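Local coordinates for protein 2-hydroxyhepta-2,4-diene-1, 7-dioateisomerase (Mycobacterium abscessus, PDB 3R6O) that binds magnesium and, as a member of the fumarylacetoacetate hydrolase (FAH) family, probably isomerises 2-hydroxyhepta-2,4-diene-1,7-dioate, at residues F132-T137 and A187-A192; A182-A187 and L259-V264; W225-G230 and T234-D239; F240-R243 and L248-S251. One frame throughout, in Å; residues are numbered along the deposited sequence.

Contact 1 lies at the magnesium site, where the side chain of Asp189 comes within about 3 Å of the metal. Strand 181-192 carries this residue and also runs through contact 2, so the two share Ala187, although their centres are about 16 Å apart. Contact 3 packs about 8 Å from contact 2, centre to centre, and strand 226-228 is the neighbour of 181-192 in the sheet; Tyr184 O bonds to Phe227 N at 2.8 Å. Contact 4 is the hairpin that directly follows contact 3 in sequence. It touches contact 1 where Asn188 ND2 approaches Leu242 CD1 (3.2 Å), and the side chain of Gln250 is about 9 Å from the magnesium.

Contact 1 (F132-T137 and A187-A192); sequences FMKSPT and ANDITA
At the magnesium site of this FAH-family protein, Lys134 of strand 130-134 reaches across to Asp189, a metal ligand in the short break that interrupts strand 181-192. The contact turns on one ammonium group. Lys134 NZ makes a salt bridge with Asp189 OD1; the modelled 2.4 Å between these two atoms is shorter than expected, so the exact value is doubtful. A weak hydrogen bond joins Lys134 NZ to Ile190 O at 2.9 Å, and Lys214 O is a further acceptor for the same nitrogen. The lysine starts out extended and then bends twice, at chi3 (83°) and chi4 (78°), which curls its end round the carboxylate oxygen, with Lys134 CD 3.4 Å from Asp189 OD1. From the other side, Asp189 swings its CG anti to the backbone N (chi1 -176°) and meets the lysine chain at a slant. Its second oxygen, OD2, forms a salt bridge with Lys214, so each carboxylate oxygen has a lysine partner, which would limit rotation of the group beside the metal. Just past the break, Thr191 OG1 donates to Asp189 O at 3.1 Å. Asp189 shares the modelled magnesium with Glu160; Glu158, a further magnesium-binding residue, does not bind the ion in this chain. Two glutamates separated by a single residue, with an aspartate from the adjacent strand, make up the acidic metal-binding cluster typical of the FAH fold.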
loop_
_atom_site.group_PDB
_atom_site.type_symbol
_atom_site.label_atom_id
_atom_site.label_comp_id
_atom_site.label_asym_id
_atom_site.label_seq_id
_atom_site.Cartn_x
_atom_site.Cartn_y
_atom_site.Cartn_z
ATOM N N PHE A 132 -8.553 1.578 6.455
ATOM C CA PHE A 132 -8.203 0.374 5.683
ATOM C C PHE A 132 -7.228 0.738 4.620
ATOM O O PHE A 132 -7.102 1.924 4.282
ATOM C CB PHE A 132 -9.411 -0.248 4.972
ATOM C CG PHE A 132 -10.503 -0.657 5.905
ATOM C CD1 PHE A 132 -10.250 -1.592 6.872
ATOM C CD2 PHE A 132 -11.757 -0.060 5.843
ATOM C CE1 PHE A 132 -11.247 -1.975 7.809
ATOM C CE2 PHE A 132 -12.757 -0.427 6.780
ATOM C CZ PHE A 132 -12.487 -1.382 7.751
ATOM N N MET A 133 -6.573 -0.299 4.066
ATOM C CA MET A 133 -5.701 -0.123 2.925
ATOM C C MET A 133 -6.089 -1.126 1.833
ATOM O O MET A 133 -6.278 -2.323 2.100
ATOM C CB MET A 133 -4.216 -0.237 3.312
ATOM C CG MET A 133 -3.361 0.925 2.707
ATOM S SD MET A 133 -1.651 0.910 3.183
ATOM C CE MET A 133 -1.819 0.839 4.919
ATOM N N LYS A 134 -6.233 -0.612 0.614
ATOM C CA LYS A 134 -6.364 -1.412 -0.603
ATOM C C LYS A 134 -5.036 -1.599 -1.349
ATOM O O LYS A 134 -4.324 -0.649 -1.550
ATOM C CB LYS A 134 -7.336 -0.713 -1.568
ATOM C CG LYS A 134 -8.762 -0.689 -0.944
ATOM C CD LYS A 134 -9.779 -0.216 -1.920
ATOM C CE LYS A 134 -10.307 -1.265 -2.860
ATOM N NZ LYS A 134 -11.358 -2.188 -2.228
ATOM N N SER A 135 -4.759 -2.805 -1.834
ATOM C CA SER A 135 -3.573 -3.021 -2.651
ATOM C C SER A 135 -3.606 -2.080 -3.845
ATOM O O SER A 135 -4.671 -1.945 -4.477
ATOM C CB SER A 135 -3.548 -4.449 -3.163
ATOM O OG SER A 135 -2.432 -4.666 -3.974
ATOM N N PRO A 136 -2.479 -1.400 -4.130
ATOM C CA PRO A 136 -2.502 -0.545 -5.346
ATOM C C PRO A 136 -2.833 -1.318 -6.616
ATOM O O PRO A 136 -3.308 -0.726 -7.602
ATOM C CB PRO A 136 -1.068 0.035 -5.426
ATOM C CG PRO A 136 -0.500 -0.127 -4.104
ATOM C CD PRO A 136 -1.190 -1.299 -3.415
ATOM N N THR A 137 -2.620 -2.627 -6.629
ATOM C CA THR A 137 -2.911 -3.388 -7.864
ATOM C C THR A 137 -4.397 -3.762 -7.990
ATOM O O THR A 137 -4.765 -4.512 -8.894
ATOM C CB THR A 137 -2.055 -4.629 -7.986
ATOM O OG1 THR A 137 -2.179 -5.441 -6.818
ATOM C CG2 THR A 137 -0.560 -4.220 -8.215
ATOM N N ALA A 187 -15.018 6.598 -6.977
ATOM C CA ALA A 187 -14.358 5.343 -6.716
ATOM C C ALA A 187 -15.340 4.296 -6.181
ATOM O O ALA A 187 -16.464 4.635 -5.804
ATOM C CB ALA A 187 -13.160 5.521 -5.752
ATOM N N ASN A 188 -14.901 3.042 -6.149
ATOM C CA ASN A 188 -15.654 1.962 -5.403
ATOM C C ASN A 188 -14.732 1.136 -4.503
ATOM O O ASN A 188 -13.702 0.648 -4.959
ATOM C CB ASN A 188 -16.375 1.060 -6.388
ATOM C CG ASN A 188 -17.614 0.382 -5.759
ATOM O OD1 ASN A 188 -17.484 -0.443 -4.875
ATOM N ND2 ASN A 188 -18.801 0.806 -6.174
ATOM N N ASP A 189 -15.051 0.993 -3.211
ATOM C CA ASP A 189 -14.281 0.090 -2.368
ATOM C C ASP A 189 -14.951 -1.296 -2.416
ATOM O O ASP A 189 -15.700 -1.652 -1.521
ATOM C CB ASP A 189 -14.211 0.625 -0.924
ATOM C CG ASP A 189 -13.358 -0.224 -0.037
ATOM O OD1 ASP A 189 -12.747 -1.192 -0.545
ATOM O OD2 ASP A 189 -13.286 0.026 1.178
ATOM N N ILE A 190 -14.716 -2.035 -3.502
ATOM C CA ILE A 190 -15.232 -3.396 -3.665
ATOM C C ILE A 190 -14.590 -4.282 -2.612
ATOM O O ILE A 190 -13.356 -4.276 -2.456
ATOM C CB ILE A 190 -14.863 -4.028 -5.041
ATOM C CG1 ILE A 190 -15.360 -3.183 -6.238
ATOM C CG2 ILE A 190 -15.344 -5.559 -5.122
ATOM C CD1 ILE A 190 -16.864 -3.113 -6.467
ATOM N N THR A 191 -15.412 -5.109 -1.988
ATOM C CA THR A 191 -15.026 -5.892 -0.815
ATOM C C THR A 191 -15.703 -7.273 -0.873
ATOM O O THR A 191 -16.897 -7.371 -1.131
ATOM C CB THR A 191 -15.447 -5.177 0.477
ATOM O OG1 THR A 191 -14.836 -3.887 0.518
ATOM C CG2 THR A 191 -14.986 -5.981 1.723
ATOM N N ALA A 192 -14.917 -8.321 -0.683
ATOM C CA ALA A 192 -15.383 -9.685 -0.645
ATOM C C ALA A 192 -15.577 -9.962 0.838
ATOM O O ALA A 192 -14.611 -10.211 1.549
ATOM C CB ALA A 192 -14.333 -10.625 -1.247
#

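Contact 2 (A182-A187 and L259-V264); sequences AGYMLA and LGFAEV
Tyr184, on the strand segment 182-187, carries the contact with Phe261 in the first turn of helix 261-269. Along the strand, Ala182 and Gly183 come first: both face Val164 on the neighbouring strand 155-165, which makes a classic beta bulge just ahead of the tyrosine. Tyr184 then turns its side chain towards the helix, and its ring edge meets the face of Phe261 in a T-shaped (edge-to-face) stack. The centroids of the Tyr184 and Phe261 rings are 5.4 Å apart and their planes stand at 72°. Tyr184 CE1 makes the approach, sitting 4.0 Å above the plane of the Phe261 ring and over its centre, with Phe261 CZ as its nearest atom at 4.1 Å. The phenol oxygen lies beyond the stack, where Tyr184 OH is hydrogen-bonded to Glu236 N, which ties the far end of the ring to the 234-239 segment. This is a helix laid on one face of the central mixed sheet of the FAH fold, with Phe261 also resting on Ile161 and Val163 of strand 155-165. Phe261 places its CG anti to the carbonyl carbon (chi1 -72°), carrying the ring from the helix end down to the sheet. Further along the strand, Met185 and Ala187 touch Ile279 and Leu281 of strand 279-281, while Leu186 packs on Ile161. At the start of the helix Gly260 is the N-cap: Gly260 N donates to Glu263 OE1 at 3.1 Å, and Val264 N reaches Gly260 O at 2.8 Å. The other carboxylate oxygen, Glu263 OE2, forms a salt bridge with Arg174.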
loop_
_atom_site.group_PDB
_atom_site.type_symbol
_atom_site.label_atom_id
_atom_site.label_comp_id
_atom_site.label_asym_id
_atom_site.label_seq_id
_atom_site.Cartn_x
_atom_site.Cartn_y
_atom_site.Cartn_z
ATOM N N ALA A 182 -4.845 17.399 -4.811
ATOM C CA ALA A 182 -4.810 17.744 -6.210
ATOM C C ALA A 182 -6.219 17.713 -6.781
ATOM O O ALA A 182 -6.510 18.437 -7.693
ATOM C CB ALA A 182 -3.905 16.790 -6.983
ATOM N N GLY A 183 -7.081 16.815 -6.295
ATOM C CA GLY A 183 -8.455 16.792 -6.787
ATOM C C GLY A 183 -9.241 15.581 -6.307
ATOM O O GLY A 183 -8.914 14.993 -5.276
ATOM N N TYR A 184 -10.278 15.231 -7.065
ATOM C CA TYR A 184 -11.265 14.262 -6.615
ATOM C C TYR A 184 -11.602 13.271 -7.726
ATOM O O TYR A 184 -11.576 13.613 -8.916
ATOM C CB TYR A 184 -12.570 14.948 -6.233
ATOM C CG TYR A 184 -12.544 16.147 -5.321
ATOM C CD1 TYR A 184 -12.851 16.023 -3.971
ATOM C CD2 TYR A 184 -12.326 17.409 -5.824
ATOM C CE1 TYR A 184 -12.884 17.127 -3.138
ATOM C CE2 TYR A 184 -12.370 18.531 -5.010
ATOM C CZ TYR A 184 -12.652 18.389 -3.662
ATOM O OH TYR A 184 -12.702 19.514 -2.870
ATOM N N MET A 185 -11.958 12.046 -7.351
ATOM C CA MET A 185 -12.370 11.010 -8.325
ATOM C C MET A 185 -13.502 10.194 -7.723
ATOM O O MET A 185 -13.543 9.987 -6.492
ATOM C CB MET A 185 -11.278 9.971 -8.567
ATOM C CG MET A 185 -9.968 10.472 -8.941
ATOM S SD MET A 185 -9.073 9.067 -9.565
ATOM C CE MET A 185 -8.510 8.251 -8.079
ATOM N N LEU A 186 -14.375 9.692 -8.588
ATOM C CA LEU A 186 -15.360 8.702 -8.163
ATOM C C LEU A 186 -14.597 7.399 -7.947
ATOM O O LEU A 186 -13.595 7.136 -8.617
ATOM C CB LEU A 186 -16.441 8.551 -9.245
ATOM C CG LEU A 186 -17.807 7.969 -8.889
ATOM C CD1 LEU A 186 -18.380 8.673 -7.681
ATOM C CD2 LEU A 186 -18.775 8.060 -10.135
ATOM N N ALA A 187 -15.018 6.598 -6.977
ATOM C CA ALA A 187 -14.358 5.343 -6.716
ATOM C C ALA A 187 -15.340 4.296 -6.181
ATOM O O ALA A 187 -16.464 4.635 -5.804
ATOM C CB ALA A 187 -13.160 5.521 -5.752
ATOM N N LEU A 259 -16.589 12.482 9.188
ATOM C CA LEU A 259 -15.420 13.305 8.981
ATOM C C LEU A 259 -15.448 13.890 7.576
ATOM O O LEU A 259 -15.326 13.148 6.588
ATOM C CB LEU A 259 -14.179 12.454 9.151
ATOM C CG LEU A 259 -13.923 11.891 10.542
ATOM C CD1 LEU A 259 -12.540 11.221 10.516
ATOM C CD2 LEU A 259 -13.959 13.006 11.589
ATOM N N GLY A 260 -15.541 15.213 7.479
ATOM C CA GLY A 260 -15.436 15.892 6.176
ATOM C C GLY A 260 -14.073 15.737 5.527
ATOM O O GLY A 260 -13.098 15.297 6.179
ATOM N N PHE A 261 -13.991 16.105 4.247
ATOM C CA PHE A 261 -12.720 15.994 3.470
ATOM C C PHE A 261 -11.465 16.496 4.202
ATOM O O PHE A 261 -10.426 15.804 4.249
ATOM C CB PHE A 261 -12.820 16.720 2.118
ATOM C CG PHE A 261 -13.693 16.031 1.111
ATOM C CD1 PHE A 261 -13.336 14.759 0.589
ATOM C CD2 PHE A 261 -14.859 16.628 0.668
ATOM C CE1 PHE A 261 -14.156 14.133 -0.348
ATOM C CE2 PHE A 261 -15.674 16.014 -0.273
ATOM C CZ PHE A 261 -15.327 14.762 -0.786
ATOM N N ALA A 262 -11.555 17.680 4.795
ATOM C CA ALA A 262 -10.409 18.247 5.483
ATOM C C ALA A 262 -10.021 17.402 6.697
ATOM O O ALA A 262 -8.856 17.100 6.907
ATOM C CB ALA A 262 -10.682 19.757 5.853
ATOM N N GLU A 263 -11.011 16.966 7.457
ATOM C CA GLU A 263 -10.784 16.148 8.639
ATOM C C GLU A 263 -10.291 14.746 8.308
ATOM O O GLU A 263 -9.540 14.156 9.092
ATOM C CB GLU A 263 -12.071 16.037 9.447
ATOM C CG GLU A 263 -12.549 17.289 10.068
ATOM C CD GLU A 263 -13.950 17.116 10.667
ATOM O OE1 GLU A 263 -14.965 17.025 9.901
ATOM O OE2 GLU A 263 -14.017 17.067 11.918
ATOM N N VAL A 264 -10.745 14.210 7.179
ATOM C CA VAL A 264 -10.202 12.957 6.597
ATOM C C VAL A 264 -8.689 13.071 6.371
ATOM O O VAL A 264 -7.918 12.262 6.886
ATOM C CB VAL A 264 -10.953 12.564 5.316
ATOM C CG1 VAL A 264 -10.233 11.430 4.539
ATOM C CG2 VAL A 264 -12.384 12.069 5.673
#

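Contact 3 (W225-G230 and T234-D239); sequences WLFTTG and TFETFD
Phe227 of strand 226-228 offers its ring edge to the carboxylate of Glu236, and this meeting is the tight part of the contact. Phe227 CE2 lies 3.6 Å from Glu236 OE1 and 3.7 Å from Glu236 OE2, so both oxygens straddle the rim of the ring. Glu236 CD sits in the plane of that ring, and the carboxylate plane stands at 90° to it. The ring hydrogens, slightly positive, point at the acid, which is probably favourable although no hydrogen bond is formed. Phe227 brings its ring here with CG anti to the backbone N (chi1 176°), and Glu236 meets it with a chain extended beyond CG. The carboxylate is also held from outside by a salt bridge between Glu236 OE1 and Lys310. Phe238 adds a looser touch: its CE1 comes to 4.3 Å from Phe227 CD2, which lies at the edge of the Phe238 ring. Lys310 recurs here, making a cation-pi contact with Phe238. By contrast, the turn end at Gly230 and Thr234 is exposed to solvent, as are Thr237 and Asp239, which alternate with the inward-pointing Glu236 and Phe238. The segment 234-239 has almost no regular structure and leads into strand 239-244. It lies alongside strand 226-228, which is hydrogen-bonded between strands 25-28 and 181-192, while Phe235 and Phe238 reach Ala262 and Phe261 of helix 261-269.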
loop_
_atom_site.group_PDB
_atom_site.type_symbol
_atom_site.label_atom_id
_atom_site.label_comp_id
_atom_site.label_asym_id
_atom_site.label_seq_id
_atom_site.Cartn_x
_atom_site.Cartn_y
_atom_site.Cartn_z
ATOM N N TRP A 225 -12.585 10.593 -14.253
ATOM C CA TRP A 225 -11.603 11.659 -14.287
ATOM C C TRP A 225 -11.212 12.187 -12.938
ATOM O O TRP A 225 -11.928 12.015 -11.952
ATOM C CB TRP A 225 -12.078 12.798 -15.226
ATOM C CG TRP A 225 -13.419 13.407 -14.904
ATOM C CD1 TRP A 225 -13.714 14.202 -13.843
ATOM C CD2 TRP A 225 -14.630 13.318 -15.680
ATOM N NE1 TRP A 225 -15.029 14.572 -13.872
ATOM C CE2 TRP A 225 -15.614 14.062 -14.996
ATOM C CE3 TRP A 225 -14.978 12.670 -16.872
ATOM C CZ2 TRP A 225 -16.926 14.179 -15.458
ATOM C CZ3 TRP A 225 -16.265 12.787 -17.342
ATOM C CH2 TRP A 225 -17.235 13.543 -16.637
ATOM N N LEU A 226 -10.029 12.783 -12.889
ATOM C CA LEU A 226 -9.619 13.596 -11.759
ATOM C C LEU A 226 -10.196 14.977 -11.909
ATOM O O LEU A 226 -9.821 15.716 -12.815
ATOM C CB LEU A 226 -8.099 13.674 -11.666
ATOM C CG LEU A 226 -7.501 14.558 -10.579
ATOM C CD1 LEU A 226 -7.776 13.969 -9.218
ATOM C CD2 LEU A 226 -5.962 14.679 -10.772
ATOM N N PHE A 227 -11.103 15.338 -11.012
ATOM C CA PHE A 227 -11.721 16.671 -11.029
ATOM C C PHE A 227 -10.836 17.521 -10.149
ATOM O O PHE A 227 -10.774 17.299 -8.922
ATOM C CB PHE A 227 -13.153 16.553 -10.485
ATOM C CG PHE A 227 -13.878 17.859 -10.346
ATOM C CD1 PHE A 227 -14.466 18.468 -11.446
ATOM C CD2 PHE A 227 -14.018 18.464 -9.110
ATOM C CE1 PHE A 227 -15.153 19.669 -11.318
ATOM C CE2 PHE A 227 -14.715 19.655 -8.977
ATOM C CZ PHE A 227 -15.277 20.260 -10.066
ATOM N N THR A 228 -10.064 18.417 -10.744
ATOM C CA THR A 228 -9.052 19.140 -9.972
ATOM C C THR A 228 -9.627 20.242 -9.075
ATOM O O THR A 228 -10.741 20.748 -9.273
ATOM C CB THR A 228 -7.957 19.762 -10.848
ATOM O OG1 THR A 228 -8.535 20.822 -11.617
ATOM C CG2 THR A 228 -7.332 18.683 -11.756
ATOM N N THR A 229 -8.834 20.590 -8.071
ATOM C CA THR A 229 -9.219 21.620 -7.104
ATOM C C THR A 229 -9.126 23.008 -7.686
ATOM O O THR A 229 -9.831 23.935 -7.252
ATOM C CB THR A 229 -8.374 21.494 -5.830
ATOM O OG1 THR A 229 -6.980 21.439 -6.187
ATOM C CG2 THR A 229 -8.710 20.211 -5.123
ATOM N N GLY A 230 -8.274 23.178 -8.691
ATOM C CA GLY A 230 -8.103 24.474 -9.313
ATOM C C GLY A 230 -7.834 25.560 -8.285
ATOM O O GLY A 230 -6.899 25.435 -7.479
ATOM N N THR A 234 -11.627 25.939 -0.376
ATOM C CA THR A 234 -12.197 24.942 0.503
ATOM C C THR A 234 -12.524 23.700 -0.316
ATOM O O THR A 234 -12.383 23.686 -1.545
ATOM C CB THR A 234 -13.484 25.432 1.155
ATOM O OG1 THR A 234 -14.393 25.829 0.124
ATOM C CG2 THR A 234 -13.218 26.599 2.101
ATOM N N PHE A 235 -12.952 22.651 0.361
ATOM C CA PHE A 235 -13.389 21.443 -0.341
ATOM C C PHE A 235 -14.778 21.641 -0.915
ATOM O O PHE A 235 -15.547 22.483 -0.434
ATOM C CB PHE A 235 -13.347 20.224 0.594
ATOM C CG PHE A 235 -11.952 19.769 0.884
ATOM C CD1 PHE A 235 -11.302 18.891 0.022
ATOM C CD2 PHE A 235 -11.254 20.287 1.958
ATOM C CE1 PHE A 235 -9.992 18.547 0.254
ATOM C CE2 PHE A 235 -9.974 19.927 2.198
ATOM C CZ PHE A 235 -9.338 19.043 1.357
ATOM N N GLU A 236 -15.068 20.905 -1.979
ATOM C CA GLU A 236 -16.353 20.966 -2.633
ATOM C C GLU A 236 -17.268 19.900 -2.055
ATOM O O GLU A 236 -16.857 19.053 -1.255
ATOM C CB GLU A 236 -16.214 20.771 -4.148
ATOM C CG GLU A 236 -15.346 21.839 -4.837
ATOM C CD GLU A 236 -15.704 22.058 -6.290
ATOM O OE1 GLU A 236 -16.788 21.616 -6.731
ATOM O OE2 GLU A 236 -14.914 22.721 -6.989
ATOM N N THR A 237 -18.523 20.022 -2.422
ATOM C CA THR A 237 -19.575 19.098 -2.033
ATOM C C THR A 237 -19.975 18.286 -3.263
ATOM O O THR A 237 -20.006 18.816 -4.389
ATOM C CB THR A 237 -20.705 19.922 -1.445
ATOM O OG1 THR A 237 -20.231 20.479 -0.202
ATOM C CG2 THR A 237 -21.971 19.107 -1.208
ATOM N N PHE A 238 -20.247 16.988 -3.048
ATOM C CA PHE A 238 -20.706 16.106 -4.118
ATOM C C PHE A 238 -21.935 15.317 -3.723
ATOM O O PHE A 238 -22.116 14.974 -2.551
ATOM C CB PHE A 238 -19.613 15.130 -4.509
ATOM C CG PHE A 238 -18.351 15.797 -4.843
ATOM C CD1 PHE A 238 -18.045 16.139 -6.147
ATOM C CD2 PHE A 238 -17.483 16.148 -3.836
ATOM C CE1 PHE A 238 -16.886 16.807 -6.426
ATOM C CE2 PHE A 238 -16.319 16.791 -4.116
ATOM C CZ PHE A 238 -16.020 17.122 -5.410
ATOM N N ASP A 239 -22.791 15.064 -4.707
ATOM C CA ASP A 239 -23.931 14.161 -4.527
ATOM C C ASP A 239 -23.719 13.013 -5.467
ATOM O O ASP A 239 -23.376 13.216 -6.616
ATOM C CB ASP A 239 -25.241 14.867 -4.850
ATOM C CG ASP A 239 -25.542 15.996 -3.879
ATOM O OD1 ASP A 239 -25.472 15.773 -2.636
ATOM O OD2 ASP A 239 -25.832 17.111 -4.354
#

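Contact 4 (F240-R243 and L248-S251); sequences FELR and LRQS
Leu242 O accepts two backbone hydrogen bonds from the facing strand, from Arg249 N at 2.8 Å and from Gln250 N at 3.0 Å. Two residues opposite one mark a classic beta bulge, set here in the antiparallel hairpin of strands 239-244 and 247-253. Leu242 N returns a bond to Gln250 O at 2.9 Å, which makes Leu242 and Gln250 a hydrogen-bonded pair, whereas Glu241 with Ser251 and Arg243 with Leu248 are non-hydrogen-bonded pairs. On the face of Leu242 and Gln250, the two side chains run side by side, with Leu242 CD1 3.8 Å from Gln250 OE1, while the other methyl, Leu242 CD2, leans on Arg249 CB. The buried Gln250 amide is satisfied beyond the hairpin: OE1 accepts from Ile159 N, and NE2 bonds to Thr284 OG1 and Gly286 O. The Gln250 side chain is about 5 Å from that of Glu158, a magnesium-binding residue. The opposite face is more open. There Leu248 CD1 lies 4.2 Å above the plane of the Arg243 guanidinium, over its centre, and 3.9 Å from Glu241 OE1. Arg243 NE makes a salt bridge with Glu241 OE2, though its modelled length is doubtfully short. Glu241 CG stands between its backbone N and carbonyl carbon (chi1 81°), which turns the carboxylate towards this arginine. Nearer the start of the first strand, Ser251 CA approaches Phe240 O at 3.5 Å in a CA-H...O contact.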
loop_
_atom_site.group_PDB
_atom_site.type_symbol
_atom_site.label_atom_id
_atom_site.label_comp_id
_atom_site.label_asym_id
_atom_site.label_seq_id
_atom_site.Cartn_x
_atom_site.Cartn_y
_atom_site.Cartn_z
ATOM N N PHE A 240 -23.909 11.790 -4.999
ATOM C CA PHE A 240 -23.528 10.655 -5.828
ATOM C C PHE A 240 -24.494 9.492 -5.648
ATOM O O PHE A 240 -25.103 9.342 -4.586
ATOM C CB PHE A 240 -22.072 10.242 -5.533
ATOM C CG PHE A 240 -21.785 10.023 -4.064
ATOM C CD1 PHE A 240 -21.807 8.761 -3.533
ATOM C CD2 PHE A 240 -21.579 11.100 -3.202
ATOM C CE1 PHE A 240 -21.557 8.546 -2.179
ATOM C CE2 PHE A 240 -21.354 10.899 -1.814
ATOM C CZ PHE A 240 -21.353 9.627 -1.311
ATOM N N GLU A 241 -24.606 8.653 -6.670
ATOM C CA GLU A 241 -25.465 7.491 -6.590
ATOM C C GLU A 241 -24.879 6.279 -7.267
ATOM O O GLU A 241 -24.134 6.393 -8.220
ATOM C CB GLU A 241 -26.834 7.814 -7.181
ATOM C CG GLU A 241 -26.894 7.749 -8.707
ATOM C CD GLU A 241 -28.314 7.885 -9.237
ATOM O OE1 GLU A 241 -29.121 8.595 -8.601
ATOM O OE2 GLU A 241 -28.612 7.266 -10.282
ATOM N N LEU A 242 -25.245 5.106 -6.760
ATOM C CA LEU A 242 -24.909 3.855 -7.379
ATOM C C LEU A 242 -26.180 3.032 -7.633
ATOM O O LEU A 242 -27.051 2.922 -6.751
ATOM C CB LEU A 242 -23.930 3.105 -6.469
ATOM C CG LEU A 242 -23.410 1.757 -6.963
ATOM C CD1 LEU A 242 -21.954 1.482 -6.486
ATOM C CD2 LEU A 242 -24.362 0.580 -6.561
ATOM N N ARG A 243 -26.282 2.514 -8.857
ATOM C CA ARG A 243 -27.351 1.672 -9.320
ATOM C C ARG A 243 -26.747 0.369 -9.815
ATOM O O ARG A 243 -25.599 0.319 -10.217
ATOM C CB ARG A 243 -28.129 2.305 -10.496
ATOM C CG ARG A 243 -28.597 3.689 -10.225
ATOM C CD ARG A 243 -29.384 4.303 -11.381
ATOM N NE ARG A 243 -30.039 5.527 -10.932
ATOM C CZ ARG A 243 -31.300 5.624 -10.502
ATOM N NH1 ARG A 243 -32.139 4.573 -10.494
ATOM N NH2 ARG A 243 -31.736 6.805 -10.101
ATOM N N LEU A 248 -31.691 1.790 -8.138
ATOM C CA LEU A 248 -30.947 2.526 -7.116
ATOM C C LEU A 248 -30.554 1.623 -5.935
ATOM O O LEU A 248 -31.423 0.961 -5.363
ATOM C CB LEU A 248 -31.744 3.728 -6.629
ATOM C CG LEU A 248 -31.006 4.746 -5.762
ATOM C CD1 LEU A 248 -29.864 5.407 -6.522
ATOM C CD2 LEU A 248 -31.990 5.788 -5.222
ATOM N N ARG A 249 -29.260 1.569 -5.608
ATOM C CA ARG A 249 -28.785 0.919 -4.393
ATOM C C ARG A 249 -28.314 1.939 -3.345
ATOM O O ARG A 249 -28.656 1.846 -2.161
ATOM C CB ARG A 249 -27.632 -0.062 -4.685
ATOM C CG ARG A 249 -27.974 -1.227 -5.655
ATOM C CD ARG A 249 -29.156 -2.065 -5.202
ATOM N NE ARG A 249 -29.282 -3.267 -6.023
ATOM C CZ ARG A 249 -28.551 -4.374 -5.908
ATOM N NH1 ARG A 249 -27.596 -4.494 -5.007
ATOM N NH2 ARG A 249 -28.775 -5.370 -6.728
ATOM N N GLN A 250 -27.469 2.878 -3.760
ATOM C CA GLN A 250 -26.891 3.821 -2.817
ATOM C C GLN A 250 -27.073 5.232 -3.287
ATOM O O GLN A 250 -26.944 5.501 -4.464
ATOM C CB GLN A 250 -25.388 3.582 -2.633
ATOM C CG GLN A 250 -24.979 2.197 -2.222
ATOM C CD GLN A 250 -23.488 2.125 -1.883
ATOM O OE1 GLN A 250 -22.648 1.890 -2.769
ATOM N NE2 GLN A 250 -23.152 2.382 -0.623
ATOM N N SER A 251 -27.277 6.145 -2.341
ATOM C CA SER A 251 -27.411 7.566 -2.655
ATOM C C SER A 251 -26.783 8.344 -1.502
ATOM O O SER A 251 -27.177 8.148 -0.329
ATOM C CB SER A 251 -28.884 7.957 -2.845
ATOM O OG SER A 251 -28.975 9.352 -3.132
#